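Local coordinates for beta-lactamase-related domain-containing protein (Bacteroides dorei DSM 17855, PDB 5TGF) that is of uncharacterised function but belongs to the serine beta-lactamase-related family and is probably a hydrolase, at residues A[23-35]-A[40-52]. Numbering follows the deposited sequence.
Sequences KGYYPGGAICVVK and LFEKAYGSFTGDT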
ATOM      1  N   LYS A  23     -20.463 -17.032   5.071  1.00 25.81           N
ATOM      2  CA  LYS A  23     -20.270 -16.903   6.534  1.00 24.44           C
ATOM      3  C   LYS A  23     -20.477 -15.493   7.059  1.00 22.55           C
ATOM      4  O   LYS A  23     -20.299 -15.239   8.247  1.00 22.64           O
ATOM      5  CB  LYS A  23     -18.879 -17.385   6.940  1.00 29.05           C
ATOM      6  CG  LYS A  23     -18.651 -18.845   6.624  1.00 35.96           C
ATOM      7  CD  LYS A  23     -17.209 -19.276   6.844  1.00 38.62           C
ATOM      8  CE  LYS A  23     -16.999 -20.632   6.207  1.00 41.51           C
ATOM      9  NZ  LYS A  23     -15.568 -21.015   6.187  1.00 49.99           N
ATOM     10  N   GLY A  24     -20.797 -14.559   6.175  1.00 20.80           N
ATOM     11  CA  GLY A  24     -21.099 -13.204   6.584  1.00 22.75           C
ATOM     12  C   GLY A  24     -19.872 -12.357   6.970  1.00 21.61           C
ATOM     13  O   GLY A  24     -20.019 -11.303   7.569  1.00 22.78           O
ATOM     14  N   TYR A  25     -18.671 -12.827   6.652  1.00 19.71           N
ATOM     15  CA  TYR A  25     -17.474 -12.034   6.910  1.00 19.30           C
ATOM     16  C   TYR A  25     -17.491 -10.703   6.143  1.00 15.68           C
ATOM     17  O   TYR A  25     -16.980  -9.704   6.644  1.00 17.30           O
ATOM     18  CB  TYR A  25     -16.215 -12.776   6.517  1.00 18.88           C
ATOM     19  CG  TYR A  25     -15.961 -14.131   7.155  1.00 21.95           C
ATOM     20  CD1 TYR A  25     -16.405 -14.441   8.417  1.00 28.24           C
ATOM     21  CD2 TYR A  25     -15.161 -15.050   6.495  1.00 25.91           C
ATOM     22  CE1 TYR A  25     -16.085 -15.667   8.999  1.00 29.45           C
ATOM     23  CE2 TYR A  25     -14.887 -16.281   7.039  1.00 28.96           C
ATOM     24  CZ  TYR A  25     -15.317 -16.561   8.308  1.00 27.91           C
ATOM     25  OH  TYR A  25     -15.008 -17.796   8.815  1.00 40.03           O
ATOM     26  N   TYR A  26     -17.942 -10.741   4.886  1.00 16.49           N
ATOM     27  CA  TYR A  26     -18.177  -9.536   4.084  1.00 16.59           C
ATOM     28  C   TYR A  26     -19.633  -9.466   3.562  1.00 19.40           C
ATOM     29  O   TYR A  26     -20.224 -10.518   3.301  1.00 20.00           O
ATOM     30  CB  TYR A  26     -17.265  -9.544   2.853  1.00 16.84           C
ATOM     31  CG  TYR A  26     -15.803  -9.702   3.163  1.00 14.93           C
ATOM     32  CD1 TYR A  26     -15.077  -8.646   3.681  1.00 14.50           C
ATOM     33  CD2 TYR A  26     -15.130 -10.879   2.867  1.00 15.73           C
ATOM     34  CE1 TYR A  26     -13.710  -8.755   3.921  1.00 13.37           C
ATOM     35  CE2 TYR A  26     -13.774 -11.011   3.118  1.00 15.31           C
ATOM     36  CZ  TYR A  26     -13.070  -9.960   3.669  1.00 14.43           C
ATOM     37  OH  TYR A  26     -11.701 -10.100   3.879  1.00 13.29           O
ATOM     38  N   PRO A  27     -20.177  -8.248   3.354  1.00 18.84           N
ATOM     39  CA  PRO A  27     -21.505  -8.126   2.732  1.00 21.25           C
ATOM     40  C   PRO A  27     -21.438  -8.246   1.206  1.00 23.14           C
ATOM     41  O   PRO A  27     -22.446  -8.486   0.552  1.00 25.51           O
ATOM     42  CB  PRO A  27     -21.958  -6.718   3.151  1.00 21.87           C
ATOM     43  CG  PRO A  27     -20.704  -5.954   3.384  1.00 19.59           C
ATOM     44  CD  PRO A  27     -19.667  -6.944   3.816  1.00 20.39           C
ATOM     45  N   GLY A  28     -20.247  -8.085   0.650  1.00 19.84           N
ATOM     46  CA  GLY A  28     -20.037  -8.059  -0.780  1.00 18.37           C
ATOM     47  C   GLY A  28     -18.542  -7.978  -1.027  1.00 18.08           C
ATOM     48  O   GLY A  28     -17.764  -7.793  -0.096  1.00 17.39           O
ATOM     49  N   GLY A  29     -18.148  -8.083  -2.283  1.00 17.20           N
ATOM     50  CA  GLY A  29     -16.754  -7.993  -2.670  1.00 14.53           C
ATOM     51  C   GLY A  29     -16.615  -8.079  -4.164  1.00 16.58           C
ATOM     52  O   GLY A  29     -17.585  -8.407  -4.865  1.00 16.96           O
ATOM     53  N   ALA A  30     -15.406  -7.874  -4.667  1.00 14.59           N
ATOM     54  CA  ALA A  30     -15.169  -8.069  -6.090  1.00 16.26           C
ATOM     55  C   ALA A  30     -13.709  -8.402  -6.317  1.00 16.61           C
ATOM     56  O   ALA A  30     -12.830  -7.921  -5.588  1.00 15.50           O
ATOM     57  CB  ALA A  30     -15.547  -6.828  -6.902  1.00 14.68           C
ATOM     58  N   ILE A  31     -13.454  -9.170  -7.371  1.00 16.50           N
ATOM     59  CA  ILE A  31     -12.095  -9.524  -7.737  1.00 17.29           C
ATOM     60  C   ILE A  31     -11.864  -9.408  -9.240  1.00 19.73           C
ATOM     61  O   ILE A  31     -12.804  -9.579 -10.054  1.00 19.12           O
ATOM     62  CB  ILE A  31     -11.769 -10.923  -7.236  1.00 17.40           C
ATOM     63  CG1 ILE A  31     -10.287 -11.194  -7.405  1.00 18.13           C
ATOM     64  CG2 ILE A  31     -12.609 -11.971  -7.933  1.00 20.68           C
ATOM     65  CD1 ILE A  31      -9.779 -12.251  -6.473  1.00 17.89           C
ATOM     66  N   CYS A  32     -10.628  -9.076  -9.595  1.00 17.29           N
ATOM     67  CA  CYS A  32     -10.142  -9.137 -10.989  1.00 17.53           C
ATOM     68  C   CYS A  32      -8.725  -9.702 -11.009  1.00 18.17           C
ATOM     69  O   CYS A  32      -7.882  -9.263 -10.212  1.00 17.15           O
ATOM     70  CB  CYS A  32     -10.190  -7.752 -11.627  1.00 17.73           C
ATOM     71  SG  CYS A  32      -9.694  -7.720 -13.384  1.00 22.31           S
ATOM     72  N   VAL A  33      -8.493 -10.714 -11.854  1.00 17.11           N
ATOM     73  CA  VAL A  33      -7.176 -11.355 -12.032  1.00 17.35           C
ATOM     74  C   VAL A  33      -6.779 -11.256 -13.505  1.00 18.09           C
ATOM     75  O   VAL A  33      -7.556 -11.659 -14.390  1.00 20.71           O
ATOM     76  CB  VAL A  33      -7.184 -12.848 -11.611  1.00 17.76           C
ATOM     77  CG1 VAL A  33      -5.815 -13.476 -11.831  1.00 20.72           C
ATOM     78  CG2 VAL A  33      -7.671 -13.012 -10.173  1.00 18.09           C
ATOM     79  N   VAL A  34      -5.597 -10.708 -13.764  1.00 15.17           N
ATOM     80  CA  VAL A  34      -5.120 -10.469 -15.105  1.00 19.46           C
ATOM     81  C   VAL A  34      -3.798 -11.192 -15.285  1.00 21.27           C
ATOM     82  O   VAL A  34      -2.911 -11.091 -14.419  1.00 18.99           O
ATOM     83  CB  VAL A  34      -4.902  -8.965 -15.360  1.00 21.43           C
ATOM     84  CG1 VAL A  34      -4.449  -8.694 -16.794  1.00 24.50           C
ATOM     85  CG2 VAL A  34      -6.190  -8.198 -15.077  1.00 21.61           C
ATOM     86  N   LYS A  35      -3.680 -11.957 -16.376  1.00 20.62           N
ATOM     87  CA  LYS A  35      -2.424 -12.688 -16.663  1.00 24.31           C
ATOM     88  C   LYS A  35      -1.956 -12.343 -18.055  1.00 27.16           C
ATOM     89  O   LYS A  35      -2.741 -12.404 -19.012  1.00 29.46           O
ATOM     90  CB  LYS A  35      -2.577 -14.198 -16.528  1.00 25.52           C
ATOM     91  CG  LYS A  35      -1.315 -14.970 -16.932  1.00 29.39           C
ATOM     92  CD  LYS A  35      -1.522 -16.466 -16.758  1.00 31.62           C
ATOM     93  CE  LYS A  35      -0.217 -17.255 -16.656  1.00 37.80           C
ATOM     94  NZ  LYS A  35       0.565 -17.195 -17.901  1.00 37.16           N
ATOM     95  N   LEU A  40      -8.386 -12.937 -16.710  1.00 21.05           N
ATOM     96  CA  LEU A  40      -8.708 -14.370 -16.550  1.00 21.72           C
ATOM     97  C   LEU A  40      -9.936 -14.630 -15.707  1.00 22.50           C
ATOM     98  O   LEU A  40     -10.573 -15.659 -15.848  1.00 19.98           O
ATOM     99  CB  LEU A  40      -7.537 -15.126 -15.926  1.00 23.19           C
ATOM    100  CG  LEU A  40      -6.219 -15.170 -16.694  1.00 26.73           C
ATOM    101  CD1 LEU A  40      -5.385 -16.308 -16.125  1.00 26.78           C
ATOM    102  CD2 LEU A  40      -6.416 -15.353 -18.202  1.00 25.08           C
ATOM    103  N   PHE A  41     -10.215 -13.754 -14.755  1.00 20.52           N
ATOM    104  CA  PHE A  41     -11.308 -13.958 -13.827  1.00 20.34           C
ATOM    105  C   PHE A  41     -11.708 -12.618 -13.246  1.00 20.81           C
ATOM    106  O   PHE A  41     -10.863 -11.860 -12.792  1.00 19.87           O
ATOM    107  CB  PHE A  41     -10.894 -14.931 -12.721  1.00 21.10           C
ATOM    108  CG  PHE A  41     -12.012 -15.296 -11.801  1.00 20.82           C
ATOM    109  CD1 PHE A  41     -13.010 -16.182 -12.204  1.00 20.61           C
ATOM    110  CD2 PHE A  41     -12.080 -14.763 -10.532  1.00 19.20           C
ATOM    111  CE1 PHE A  41     -14.046 -16.508 -11.329  1.00 23.20           C
ATOM    112  CE2 PHE A  41     -13.110 -15.085  -9.671  1.00 20.60           C
ATOM    113  CZ  PHE A  41     -14.079 -15.973 -10.056  1.00 20.52           C
ATOM    114  N   GLU A  42     -13.013 -12.332 -13.291  1.00 21.67           N
ATOM    115  CA  GLU A  42     -13.555 -11.065 -12.796  1.00 23.41           C
ATOM    116  C   GLU A  42     -14.982 -11.314 -12.362  1.00 22.18           C
ATOM    117  O   GLU A  42     -15.782 -11.829 -13.139  1.00 22.88           O
ATOM    118  CB  GLU A  42     -13.508  -9.997 -13.892  1.00 28.67           C
ATOM    119  CG  GLU A  42     -13.680  -8.567 -13.412  1.00 35.88           C
ATOM    120  CD  GLU A  42     -13.412  -7.546 -14.514  1.00 46.12           C
ATOM    121  OE1 GLU A  42     -13.902  -7.729 -15.652  1.00 48.41           O
ATOM    122  OE2 GLU A  42     -12.678  -6.567 -14.253  1.00 58.50           O
ATOM    123  N   LYS A  43     -15.299 -10.998 -11.107  1.00 18.76           N
ATOM    124  CA  LYS A  43     -16.580 -11.375 -10.526  1.00 19.60           C
ATOM    125  C   LYS A  43     -16.884 -10.493  -9.340  1.00 20.87           C
ATOM    126  O   LYS A  43     -15.977 -10.148  -8.552  1.00 17.89           O
ATOM    127  CB  LYS A  43     -16.560 -12.817 -10.048  1.00 21.89           C
ATOM    128  CG  LYS A  43     -17.921 -13.315  -9.590  1.00 24.90           C
ATOM    129  CD  LYS A  43     -17.949 -14.809  -9.356  1.00 27.77           C
ATOM    130  CE  LYS A  43     -19.319 -15.232  -8.871  1.00 29.32           C
ATOM    131  NZ  LYS A  43     -19.338 -16.671  -8.473  1.00 31.41           N
ATOM    132  N   ALA A  44     -18.149 -10.112  -9.219  1.00 19.59           N
ATOM    133  CA  ALA A  44     -18.599  -9.354  -8.062  1.00 21.16           C
ATOM    134  C   ALA A  44     -19.530 -10.222  -7.230  1.00 21.34           C
ATOM    135  O   ALA A  44     -20.201 -11.104  -7.752  1.00 25.07           O
ATOM    136  CB  ALA A  44     -19.270  -8.067  -8.509  1.00 21.72           C
ATOM    137  N   TYR A  45     -19.511 -10.018  -5.921  1.00 20.96           N
ATOM    138  CA  TYR A  45     -20.274 -10.824  -4.953  1.00 19.35           C
ATOM    139  C   TYR A  45     -21.131  -9.911  -4.092  1.00 18.69           C
ATOM    140  O   TYR A  45     -20.801  -8.743  -3.848  1.00 16.49           O
ATOM    141  CB  TYR A  45     -19.321 -11.594  -4.033  1.00 21.91           C
ATOM    142  CG  TYR A  45     -18.425 -12.593  -4.728  1.00 22.07           C
ATOM    143  CD1 TYR A  45     -17.299 -12.173  -5.431  1.00 21.48           C
ATOM    144  CD2 TYR A  45     -18.698 -13.963  -4.693  1.00 21.02           C
ATOM    145  CE1 TYR A  45     -16.462 -13.076  -6.061  1.00 19.79           C
ATOM    146  CE2 TYR A  45     -17.871 -14.872  -5.349  1.00 21.41           C
ATOM    147  CZ  TYR A  45     -16.757 -14.424  -6.039  1.00 21.31           C
ATOM    148  OH  TYR A  45     -15.889 -15.299  -6.703  1.00 25.77           O
ATOM    149  N   GLY A  46     -22.253 -10.441  -3.621  1.00 19.21           N
ATOM    150  CA  GLY A  46     -23.167  -9.681  -2.784  1.00 21.23           C
ATOM    151  C   GLY A  46     -23.613  -8.414  -3.471  1.00 21.44           C
ATOM    152  O   GLY A  46     -23.988  -8.444  -4.633  1.00 25.00           O
ATOM    153  N   SER A  47     -23.522  -7.299  -2.760  1.00 23.97           N
ATOM    154  CA  SER A  47     -24.004  -6.004  -3.218  1.00 26.85           C
ATOM    155  C   SER A  47     -23.086  -5.318  -4.232  1.00 24.61           C
ATOM    156  O   SER A  47     -23.493  -4.355  -4.858  1.00 27.05           O
ATOM    157  CB  SER A  47     -24.194  -5.061  -1.997  1.00 29.96           C
ATOM    158  OG  SER A  47     -23.116  -5.218  -1.065  1.00 32.32           O
ATOM    159  N   PHE A  48     -21.860  -5.805  -4.401  1.00 21.69           N
ATOM    160  CA  PHE A  48     -20.812  -5.037  -5.081  1.00 18.85           C
ATOM    161  C   PHE A  48     -20.921  -5.061  -6.603  1.00 16.27           C
ATOM    162  O   PHE A  48     -21.422  -6.013  -7.178  1.00 17.23           O
ATOM    163  CB  PHE A  48     -19.424  -5.605  -4.711  1.00 18.69           C
ATOM    164  CG  PHE A  48     -18.838  -5.026  -3.470  1.00 19.08           C
ATOM    165  CD1 PHE A  48     -19.612  -4.804  -2.342  1.00 20.43           C
ATOM    166  CD2 PHE A  48     -17.504  -4.650  -3.450  1.00 19.25           C
ATOM    167  CE1 PHE A  48     -19.055  -4.281  -1.186  1.00 21.35           C
ATOM    168  CE2 PHE A  48     -16.947  -4.119  -2.313  1.00 19.70           C
ATOM    169  CZ  PHE A  48     -17.725  -3.929  -1.177  1.00 19.07           C
ATOM    170  N   THR A  49     -20.388  -4.028  -7.221  1.00 16.38           N
ATOM    171  CA  THR A  49     -19.990  -4.007  -8.623  1.00 17.68           C
ATOM    172  C   THR A  49     -18.533  -3.595  -8.731  1.00 16.97           C
ATOM    173  O   THR A  49     -17.920  -3.194  -7.741  1.00 14.71           O
ATOM    174  CB  THR A  49     -20.818  -2.956  -9.400  1.00 20.45           C
ATOM    175  OG1 THR A  49     -20.419  -1.630  -9.011  1.00 18.43           O
ATOM    176  CG2 THR A  49     -22.302  -3.146  -9.173  1.00 19.52           C
ATOM    177  N   GLY A  50     -18.009  -3.543  -9.963  1.00 17.56           N
ATOM    178  CA  GLY A  50     -16.651  -3.039 -10.215  1.00 16.98           C
ATOM    179  C   GLY A  50     -16.445  -1.575  -9.797  1.00 17.48           C
ATOM    180  O   GLY A  50     -15.315  -1.050  -9.783  1.00 16.53           O
ATOM    181  N   ASP A  51     -17.552  -0.867  -9.624  1.00 15.89           N
ATOM    182  CA  ASP A  51     -17.527   0.554  -9.378  1.00 18.86           C
ATOM    183  C   ASP A  51     -17.955   0.903  -7.936  1.00 15.72           C
ATOM    184  O   ASP A  51     -18.088   2.059  -7.605  1.00 17.17           O
ATOM    185  CB  ASP A  51     -18.382   1.285 -10.421  1.00 21.36           C
ATOM    186  CG  ASP A  51     -17.781   1.218 -11.838  1.00 26.26           C
ATOM    187  OD1 ASP A  51     -16.565   1.413 -12.047  1.00 25.85           O
ATOM    188  OD2 ASP A  51     -18.545   0.957 -12.767  1.00 32.45           O
ATOM    189  N   THR A  52     -18.160  -0.095  -7.093  1.00 17.29           N
ATOM    190  CA  THR A  52     -18.457   0.134  -5.678  1.00 15.22           C
ATOM    191  C   THR A  52     -17.286   0.766  -4.965  1.00 14.94           C
ATOM    192  O   THR A  52     -16.187   0.242  -5.024  1.00 13.07           O
ATOM    193  CB  THR A  52     -18.836  -1.167  -4.977  1.00 16.61           C
ATOM    194  OG1 THR A  52     -20.017  -1.711  -5.581  1.00 17.99           O
ATOM    195  CG2 THR A  52     -19.122  -0.951  -3.490  1.00 14.23           C
TER
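Tyr45 O is gripped by two backbone donors: Gly29 N, at 3.2 Å across the strands, and Phe48 N, which closes the type II' turn Tyr45 to Phe48. They reach the oxygen from opposite faces of its carbonyl plane; the one acceptor thus joins strand pairing to chain reversal. The turn brings the Phe48 ring back over Gly28 and Gly29. Gly29 CA sits over one ring face, 3.9 Å from the centroid, a CH-pi contact, while Thr52 CG2 covers the other. Near the hairpin's connecting turn a classic beta bulge sets Leu40 and Phe41 both opposite Val33, whose O takes a bond from Leu40 N (2.8 Å) and a weak one from Phe41 N. Phe41 itself, its CG anti to the backbone N (chi1 -174°), lies on the same sheet face as Ile31, and its CE2 meets Ile31 CG2 at 3.6 Å, the two side chains crossing nearly at right angles. Strand 38-46 is one edge of the antiparallel sheet, and strand 28-35 continues it through backbone bonds to strand 302-307. Helix 11-22 covers the Phe41 and Tyr45 side, where Asp14 forms a salt bridge with Lys43 NZ and a hydrogen bond with Tyr45 OH; helix 207-218 packs against Ala30 and Cys32 on the other.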